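Local structure of transcriptional repressor of the blcABC operon (3MQ0) at residues B[127-136]-B[147-158]; B[182-190]-B[210-218]. The protein probably binds DNA through a helix-turn-helix domain of the IclR family and represses transcription of the blcABC operon, under control of its own oligomerization. One frame throughout, in Å; residues are numbered along the deposited sequence.

Contact 1: B[127-136]-B[147-158]; sequences EGGEVVYIGC and FRIGMRLPAPFT
Y133 lies against F147, M151 and L153 where strand 130-136 pairs with the short edge strand 152-154, an antiparallel pair at one border of the six-stranded sheet of the GAF-like IclR C-terminal domain. The tightly packed part is this buried side, carrying V131, Y133 and L153. With CG anti to the carbonyl carbon (chi1 -69°), the Y133 ring swings alongside the M151 chain, and F147 CD1 comes over one ring face, 3.6 Å from Y133 CE2, the two planes inclined at 36°. M151 runs in the same direction, its CE 4.0 Å from Y133 CE1 and its sulfur in an oblique Met-aromatic contact. Tyrosine suits this place because a broad flat ring offers a face to the F147 ring and a flank to M151 and L153; Y133 OH touches both L153 CD1 and T158 CG2. T158 OG1 itself caps the following helix through G161 N. Backbone bonds hold the strands in step: V131 N gives to L153 O (2.9 Å), and V131 O receives L153 N.

The opposite side is looser and turned to solvent. There V132 and R152 lie side by side, V132 CG2 sitting 3.6 Å above the centre of the guanidinium, so a branched aliphatic residue supports the flat cation. E130 and E127 reach its edge and complete a salt-bridge network: E130 OE1 pairs with R152 NH1, adding a weak hydrogen bond, and E127 OE1 forms a long salt bridge with R152 NH2 (3.5 Å). Long flexible chains suit this solvent-facing side. Glycines shape both ends, G128 with positive phi in a type II' turn and G150 in a type II turn, where its N points almost straight at Y133 O, 2.8 Å away with 177° at the hydrogen.

Contact 2: B[182-190]-B[210-218]; sequences QPLTSRSVA and DDGQIREGM
Q213, R187 and T185 carry most of this junction between the 182-190 loop and the end of strand 208-211 with the turn after it. Q213 meets the backbone of 187-189: its CG lies 3.4 Å from R187 O, and its OE1 accepts from V189 N at 3.0 Å, the donor standing above the amide's carbonyl plane. The long amide suits a buried place because both its ends find partners, OE1 also taking K162 NZ and NE2 bonding E198. The main-chain Q213 O receives S188 OG (2.8 Å), whose oxygen in turn accepts from L184 N and T185 N.

R187, itself exposed, folds back through bends at chi2 and chi3 over the G212 carbonyl, which brings NH2 to D211 OD2 at 3.0 Å in a salt bridge; NE adds a weak bond to D211 O, and a water, weakly held by NH2, donates to that same carbonyl. The arginine thus grips both side chain and backbone of D211.

T185 OG1 gives to G212 O (2.7 Å) in the carbonyl plane. Its CG2 rests near I214 O. G212, with positive phi, lets the chain turn here. By accepting R187 N, T185 OG1 makes an ST turn; the G212 O it donates to lies within the Asx motif of D210 OD1 with Q213 N.

In the fold
Both segments of contact 1 precede both of contact 2 along the chain, and the centres of the two contacts are about 15 Å apart. Both reach the six-stranded antiparallel sheet, but at different borders: contact 1 builds the edge strand 152-154, whereas contact 2 continues from the other outermost strand, 208-211. F157 bridges them, its ring packing against Q182 and V189 and its carbonyl against D210 and Q213. K162 of helix 159-165 adds a second link, bonding P156 O and Q213 OE1. F157 and K162 thus connect the regions beside the two outermost strands, consistent with one compact IclR C-terminal domain.

Contact 1: B[127-136]-B[147-158]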
loop_
_atom_site.group_PDB
_atom_site.type_symbol
_atom_site.label_atom_id
_atom_site.label_comp_id
_atom_site.label_asym_id
_atom_site.label_seq_id
_atom_site.Cartn_x
_atom_site.Cartn_y
_atom_site.Cartn_z
ATOM N N GLU B 127 -13.255 10.762 16.165
ATOM C CA GLU B 127 -13.819 11.641 15.150
ATOM C C GLU B 127 -13.899 13.044 15.724
ATOM O O GLU B 127 -14.745 13.333 16.577
ATOM C CB GLU B 127 -15.191 11.144 14.698
ATOM C CG GLU B 127 -15.099 9.756 14.055
ATOM C CD GLU B 127 -16.395 9.276 13.436
ATOM O OE1 GLU B 127 -17.366 10.065 13.374
ATOM O OE2 GLU B 127 -16.429 8.099 13.007
ATOM N N GLY B 128 -12.997 13.912 15.279
ATOM C CA GLY B 128 -12.934 15.260 15.807
ATOM C C GLY B 128 -12.578 15.227 17.280
ATOM O O GLY B 128 -11.581 14.626 17.663
ATOM N N GLY B 129 -13.404 15.859 18.112
ATOM C CA GLY B 129 -13.135 15.911 19.538
ATOM C C GLY B 129 -13.787 14.805 20.350
ATOM O O GLY B 129 -13.794 14.876 21.585
ATOM N N GLU B 130 -14.339 13.796 19.671
ATOM C CA GLU B 130 -15.015 12.669 20.337
ATOM C C GLU B 130 -14.346 11.334 20.027
ATOM O O GLU B 130 -13.670 11.208 18.998
ATOM C CB GLU B 130 -16.488 12.607 19.893
ATOM C CG GLU B 130 -17.237 13.921 20.067
ATOM C CD GLU B 130 -18.711 13.831 19.676
ATOM O OE1 GLU B 130 -19.017 13.794 18.461
ATOM O OE2 GLU B 130 -19.563 13.804 20.591
ATOM N N VAL B 131 -14.528 10.337 20.901
ATOM C CA VAL B 131 -14.221 8.964 20.522
ATOM C C VAL B 131 -15.547 8.241 20.295
ATOM O O VAL B 131 -16.544 8.585 20.911
ATOM C CB VAL B 131 -13.385 8.215 21.571
ATOM C CG1 VAL B 131 -11.998 8.874 21.722
ATOM C CG2 VAL B 131 -14.091 8.164 22.912
ATOM N N VAL B 132 -15.546 7.270 19.387
ATOM C CA VAL B 132 -16.733 6.477 19.072
ATOM C C VAL B 132 -16.408 5.019 19.351
ATOM O O VAL B 132 -15.366 4.523 18.906
ATOM C CB VAL B 132 -17.119 6.638 17.588
ATOM C CG1 VAL B 132 -18.332 5.771 17.253
ATOM C CG2 VAL B 132 -17.385 8.110 17.271
ATOM N N TYR B 133 -17.258 4.355 20.129
ATOM C CA TYR B 133 -17.035 2.964 20.524
ATOM C C TYR B 133 -17.408 2.022 19.396
ATOM O O TYR B 133 -18.550 2.006 18.957
ATOM C CB TYR B 133 -17.773 2.637 21.851
ATOM C CG TYR B 133 -17.093 3.391 22.945
ATOM C CD1 TYR B 133 -17.403 4.717 23.177
ATOM C CD2 TYR B 133 -16.031 2.829 23.646
ATOM C CE1 TYR B 133 -16.706 5.462 24.114
ATOM C CE2 TYR B 133 -15.329 3.562 24.586
ATOM C CZ TYR B 133 -15.681 4.876 24.818
ATOM O OH TYR B 133 -14.996 5.617 25.749
ATOM N N ILE B 134 -16.435 1.266 18.898
ATOM C CA ILE B 134 -16.717 0.330 17.816
ATOM C C ILE B 134 -16.600 -1.128 18.229
ATOM O O ILE B 134 -17.014 -2.024 17.486
ATOM C CB ILE B 134 -15.847 0.590 16.578
ATOM C CG1 ILE B 134 -14.357 0.452 16.906
ATOM C CG2 ILE B 134 -16.129 1.985 16.027
ATOM C CD1 ILE B 134 -13.458 0.405 15.663
ATOM N N GLY B 135 -16.024 -1.369 19.397
ATOM C CA GLY B 135 -15.935 -2.720 19.935
ATOM C C GLY B 135 -15.932 -2.696 21.447
ATOM O O GLY B 135 -15.498 -1.718 22.052
ATOM N N CYS B 136 -16.453 -3.756 22.062
ATOM C CA CYS B 136 -16.484 -3.825 23.515
ATOM C C CYS B 136 -16.575 -5.267 23.979
ATOM O O CYS B 136 -17.493 -5.988 23.582
ATOM C CB CYS B 136 -17.664 -3.023 24.079
ATOM S SG CYS B 136 -17.771 -3.031 25.910
ATOM N N PHE B 147 -20.352 0.929 28.215
ATOM C CA PHE B 147 -19.996 1.248 26.903
ATOM C C PHE B 147 -20.962 0.483 26.019
ATOM O O PHE B 147 -21.285 -0.634 26.297
ATOM C CB PHE B 147 -18.560 0.837 26.712
ATOM C CG PHE B 147 -17.645 1.467 27.679
ATOM C CD1 PHE B 147 -17.275 2.772 27.549
ATOM C CD2 PHE B 147 -17.176 0.772 28.748
ATOM C CE1 PHE B 147 -16.448 3.346 28.426
ATOM C CE2 PHE B 147 -16.350 1.349 29.632
ATOM C CZ PHE B 147 -15.970 2.641 29.469
ATOM N N ARG B 148 -21.412 1.141 24.977
ATOM C CA ARG B 148 -22.319 0.589 23.974
ATOM C C ARG B 148 -21.758 0.917 22.603
ATOM O O ARG B 148 -21.258 2.018 22.401
ATOM C CB ARG B 148 -23.676 1.269 24.061
ATOM C CG ARG B 148 -24.400 1.143 25.374
ATOM C CD ARG B 148 -25.747 1.833 25.230
ATOM N NE ARG B 148 -25.624 3.057 24.431
ATOM C CZ ARG B 148 -25.348 4.240 24.957
ATOM N NH1 ARG B 148 -25.187 4.327 26.264
ATOM N NH2 ARG B 148 -25.234 5.330 24.198
ATOM N N ILE B 149 -21.873 -0.008 21.651
ATOM C CA ILE B 149 -21.355 0.248 20.304
ATOM C C ILE B 149 -22.069 1.475 19.723
ATOM O O ILE B 149 -23.288 1.619 19.873
ATOM C CB ILE B 149 -21.531 -0.984 19.369
ATOM C CG1 ILE B 149 -20.966 -2.249 20.025
ATOM C CG2 ILE B 149 -20.909 -0.718 17.983
ATOM C CD1 ILE B 149 -19.463 -2.211 20.277
ATOM N N GLY B 150 -21.312 2.376 19.099
ATOM C CA GLY B 150 -21.882 3.582 18.514
ATOM C C GLY B 150 -21.941 4.791 19.442
ATOM O O GLY B 150 -22.163 5.920 19.006
ATOM N N MET B 151 -21.768 4.547 20.731
ATOM C CA MET B 151 -21.756 5.596 21.749
ATOM C C MET B 151 -20.583 6.564 21.539
ATOM O O MET B 151 -19.559 6.171 20.987
ATOM C CB MET B 151 -21.667 4.922 23.116
ATOM C CG MET B 151 -21.141 5.753 24.242
ATOM S SD MET B 151 -21.286 4.768 25.736
ATOM C CE MET B 151 -19.829 5.296 26.619
ATOM N N ARG B 152 -20.771 7.835 21.923
ATOM C CA ARG B 152 -19.721 8.868 21.834
ATOM C C ARG B 152 -19.395 9.473 23.185
ATOM O O ARG B 152 -20.286 9.689 24.000
ATOM C CB ARG B 152 -20.161 10.014 20.918
ATOM C CG ARG B 152 -20.593 9.552 19.547
ATOM C CD ARG B 152 -20.934 10.679 18.586
ATOM N NE ARG B 152 -21.044 10.095 17.253
ATOM C CZ ARG B 152 -20.210 10.328 16.249
ATOM N NH1 ARG B 152 -19.213 11.188 16.389
ATOM N NH2 ARG B 152 -20.400 9.721 15.086
ATOM N N LEU B 153 -18.116 9.770 23.404
ATOM C CA LEU B 153 -17.665 10.496 24.588
ATOM C C LEU B 153 -16.600 11.523 24.184
ATOM O O LEU B 153 -15.954 11.366 23.152
ATOM C CB LEU B 153 -17.074 9.527 25.616
ATOM C CG LEU B 153 -18.108 8.700 26.383
ATOM C CD1 LEU B 153 -17.400 7.736 27.343
ATOM C CD2 LEU B 153 -19.040 9.608 27.140
ATOM N N PRO B 154 -16.398 12.572 25.003
ATOM C CA PRO B 154 -15.333 13.549 24.719
ATOM C C PRO B 154 -13.955 12.917 24.765
ATOM O O PRO B 154 -13.579 12.310 25.770
ATOM C CB PRO B 154 -15.470 14.572 25.854
ATOM C CG PRO B 154 -16.883 14.413 26.352
ATOM C CD PRO B 154 -17.204 12.952 26.178
ATOM N N ALA B 155 -13.205 13.063 23.682
ATOM C CA ALA B 155 -11.856 12.515 23.600
ATOM C C ALA B 155 -10.932 12.946 24.745
ATOM O O ALA B 155 -10.095 12.162 25.186
ATOM C CB ALA B 155 -11.225 12.862 22.260
ATOM N N PRO B 156 -11.058 14.197 25.226
ATOM C CA PRO B 156 -10.079 14.589 26.254
ATOM C C PRO B 156 -10.229 13.841 27.573
ATOM O O PRO B 156 -9.267 13.810 28.336
ATOM C CB PRO B 156 -10.381 16.075 26.478
ATOM C CG PRO B 156 -10.925 16.528 25.171
ATOM C CD PRO B 156 -11.777 15.369 24.687
ATOM N N PHE B 157 -11.402 13.267 27.834
ATOM C CA PHE B 157 -11.665 12.618 29.116
ATOM C C PHE B 157 -11.394 11.093 29.144
ATOM O O PHE B 157 -11.180 10.521 30.212
ATOM C CB PHE B 157 -13.119 12.876 29.554
ATOM C CG PHE B 157 -13.515 14.346 29.625
ATOM C CD1 PHE B 157 -12.579 15.338 29.851
ATOM C CD2 PHE B 157 -14.848 14.715 29.487
ATOM C CE1 PHE B 157 -12.955 16.673 29.921
ATOM C CE2 PHE B 157 -15.236 16.057 29.546
ATOM C CZ PHE B 157 -14.273 17.034 29.772
ATOM N N THR B 158 -11.417 10.428 27.996
ATOM C CA THR B 158 -11.305 8.963 27.987
ATOM C C THR B 158 -9.853 8.512 27.833
ATOM O O THR B 158 -9.017 9.272 27.348
ATOM C CB THR B 158 -12.123 8.341 26.821
ATOM O OG1 THR B 158 -11.610 8.821 25.577
ATOM C CG2 THR B 158 -13.598 8.731 26.897
#

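Contact 2: B[182-190]-B[210-218]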
loop_
_atom_site.group_PDB
_atom_site.type_symbol
_atom_site.label_atom_id
_atom_site.label_comp_id
_atom_site.label_asym_id
_atom_site.label_seq_id
_atom_site.Cartn_x
_atom_site.Cartn_y
_atom_site.Cartn_z
ATOM N N GLN B 182 -17.232 20.600 28.526
ATOM C CA GLN B 182 -17.580 20.704 29.939
ATOM C C GLN B 182 -17.294 19.392 30.669
ATOM O O GLN B 182 -17.454 18.318 30.095
ATOM C CB GLN B 182 -19.062 21.068 30.094
ATOM C CG GLN B 182 -19.440 22.450 29.569
ATOM C CD GLN B 182 -18.860 23.583 30.408
ATOM O OE1 GLN B 182 -19.072 23.651 31.620
ATOM N NE2 GLN B 182 -18.119 24.475 29.761
ATOM N N PRO B 183 -16.890 19.470 31.950
ATOM C CA PRO B 183 -16.509 18.266 32.706
ATOM C C PRO B 183 -17.655 17.273 32.920
ATOM O O PRO B 183 -18.809 17.681 33.059
ATOM C CB PRO B 183 -16.043 18.830 34.053
ATOM C CG PRO B 183 -16.706 20.164 34.158
ATOM C CD PRO B 183 -16.756 20.694 32.757
ATOM N N LEU B 184 -17.333 15.981 32.939
ATOM C CA LEU B 184 -18.316 14.955 33.281
ATOM C C LEU B 184 -18.302 14.673 34.782
ATOM O O LEU B 184 -19.333 14.348 35.371
ATOM C CB LEU B 184 -18.079 13.664 32.491
ATOM C CG LEU B 184 -18.289 13.752 30.976
ATOM C CD1 LEU B 184 -18.301 12.369 30.334
ATOM C CD2 LEU B 184 -19.585 14.494 30.648
ATOM N N THR B 185 -17.126 14.789 35.395
ATOM C CA THR B 185 -16.970 14.557 36.831
ATOM C C THR B 185 -16.075 15.649 37.394
ATOM O O THR B 185 -15.588 16.487 36.648
ATOM C CB THR B 185 -16.319 13.177 37.137
ATOM O OG1 THR B 185 -14.921 13.225 36.816
ATOM C CG2 THR B 185 -16.973 12.065 36.329
ATOM N N SER B 186 -15.852 15.634 38.704
ATOM C CA SER B 186 -14.955 16.592 39.337
ATOM C C SER B 186 -13.492 16.314 39.007
ATOM O O SER B 186 -12.611 17.097 39.365
ATOM C CB SER B 186 -15.149 16.591 40.850
ATOM O OG SER B 186 -14.775 15.348 41.418
ATOM N N ARG B 187 -13.225 15.204 38.320
ATOM C CA ARG B 187 -11.849 14.862 37.949
ATOM C C ARG B 187 -11.572 15.086 36.473
ATOM O O ARG B 187 -10.425 14.989 36.033
ATOM C CB ARG B 187 -11.544 13.402 38.281
ATOM C CG ARG B 187 -12.047 12.961 39.630
ATOM C CD ARG B 187 -10.933 12.917 40.628
ATOM N NE ARG B 187 -9.843 12.058 40.185
ATOM C CZ ARG B 187 -8.817 11.723 40.957
ATOM N NH1 ARG B 187 -8.761 12.169 42.205
ATOM N NH2 ARG B 187 -7.853 10.940 40.489
ATOM N N SER B 188 -12.613 15.372 35.700
ATOM C CA SER B 188 -12.436 15.578 34.266
ATOM C C SER B 188 -11.403 16.662 34.044
ATOM O O SER B 188 -11.418 17.668 34.729
ATOM C CB SER B 188 -13.754 16.003 33.620
ATOM O OG SER B 188 -14.721 14.971 33.705
ATOM N N VAL B 189 -10.508 16.467 33.084
ATOM C CA VAL B 189 -9.492 17.475 32.823
ATOM C C VAL B 189 -10.181 18.811 32.496
ATOM O O VAL B 189 -11.147 18.851 31.741
ATOM C CB VAL B 189 -8.499 17.006 31.745
ATOM C CG1 VAL B 189 -9.186 16.861 30.402
ATOM C CG2 VAL B 189 -7.333 17.951 31.652
ATOM N N ALA B 190 -9.707 19.893 33.107
ATOM C CA ALA B 190 -10.451 21.146 33.108
ATOM C C ALA B 190 -10.143 22.074 31.939
ATOM O O ALA B 190 -10.855 23.039 31.715
ATOM C CB ALA B 190 -10.237 21.876 34.433
ATOM N N ASP B 210 -7.097 7.254 32.449
ATOM C CA ASP B 210 -8.258 8.069 32.813
ATOM C C ASP B 210 -8.665 7.710 34.230
ATOM O O ASP B 210 -9.283 6.675 34.459
ATOM C CB ASP B 210 -9.436 7.812 31.868
ATOM C CG ASP B 210 -10.788 8.114 32.508
ATOM O OD1 ASP B 210 -10.855 9.006 33.382
ATOM O OD2 ASP B 210 -11.796 7.463 32.134
ATOM N N ASP B 211 -8.305 8.555 35.188
ATOM C CA ASP B 211 -8.623 8.257 36.572
ATOM C C ASP B 211 -9.929 8.941 36.959
ATOM O O ASP B 211 -9.923 10.026 37.550
ATOM C CB ASP B 211 -7.487 8.708 37.488
ATOM C CG ASP B 211 -7.635 8.167 38.911
ATOM O OD1 ASP B 211 -8.726 7.645 39.237
ATOM O OD2 ASP B 211 -6.669 8.267 39.701
ATOM N N GLY B 212 -11.046 8.312 36.603
ATOM C CA GLY B 212 -12.357 8.791 37.008
ATOM C C GLY B 212 -12.846 10.061 36.329
ATOM O O GLY B 212 -13.622 10.823 36.912
ATOM N N GLN B 213 -12.421 10.275 35.090
ATOM C CA GLN B 213 -12.829 11.459 34.316
ATOM C C GLN B 213 -14.140 11.287 33.552
ATOM O O GLN B 213 -14.663 12.247 32.996
ATOM C CB GLN B 213 -11.711 11.877 33.358
ATOM C CG GLN B 213 -10.441 12.228 34.120
ATOM C CD GLN B 213 -9.425 12.958 33.284
ATOM O OE1 GLN B 213 -9.767 13.652 32.319
ATOM N NE2 GLN B 213 -8.156 12.807 33.650
ATOM N N ILE B 214 -14.656 10.061 33.522
ATOM C CA ILE B 214 -15.935 9.765 32.870
ATOM C C ILE B 214 -16.975 9.351 33.905
ATOM O O ILE B 214 -18.112 9.834 33.904
ATOM C CB ILE B 214 -15.787 8.608 31.863
ATOM C CG1 ILE B 214 -14.856 8.997 30.719
ATOM C CG2 ILE B 214 -17.160 8.173 31.350
ATOM C CD1 ILE B 214 -15.360 10.180 29.903
ATOM N N ARG B 215 -16.582 8.436 34.781
ATOM C CA ARG B 215 -17.414 8.053 35.907
ATOM C C ARG B 215 -16.569 8.004 37.159
ATOM O O ARG B 215 -15.466 7.479 37.149
ATOM C CB ARG B 215 -18.046 6.678 35.684
ATOM C CG ARG B 215 -19.305 6.678 34.844
ATOM C CD ARG B 215 -20.228 5.525 35.245
ATOM N NE ARG B 215 -21.325 5.339 34.297
ATOM C CZ ARG B 215 -22.436 6.068 34.280
ATOM N NH1 ARG B 215 -22.609 7.047 35.157
ATOM N NH2 ARG B 215 -23.375 5.818 33.378
ATOM N N GLU B 216 -17.096 8.537 38.252
ATOM C CA GLU B 216 -16.397 8.443 39.521
ATOM C C GLU B 216 -16.196 6.972 39.876
ATOM O O GLU B 216 -17.111 6.155 39.742
ATOM C CB GLU B 216 -17.173 9.177 40.612
ATOM C CG GLU B 216 -17.635 10.560 40.177
ATOM C CD GLU B 216 -17.609 11.570 41.306
ATOM O OE1 GLU B 216 -18.330 11.363 42.307
ATOM O OE2 GLU B 216 -16.860 12.566 41.192
ATOM N N GLY B 217 -14.986 6.639 40.300
ATOM C CA GLY B 217 -14.660 5.282 40.688
ATOM C C GLY B 217 -14.244 4.366 39.549
ATOM O O GLY B 217 -13.873 3.221 39.786
ATOM N N MET B 218 -14.314 4.855 38.315
ATOM C CA MET B 218 -13.879 4.061 37.170
ATOM C C MET B 218 -12.519 4.530 36.715
ATOM O O MET B 218 -12.303 5.722 36.508
ATOM C CB MET B 218 -14.865 4.154 36.002
ATOM C CG MET B 218 -14.432 3.351 34.767
ATOM S SD MET B 218 -15.665 3.193 33.440
ATOM C CE MET B 218 -15.656 4.848 32.776
HETATM O O HOH W 1 -18.436 14.077 39.766
HETATM O O HOH W 2 -7.359 11.976 37.901
#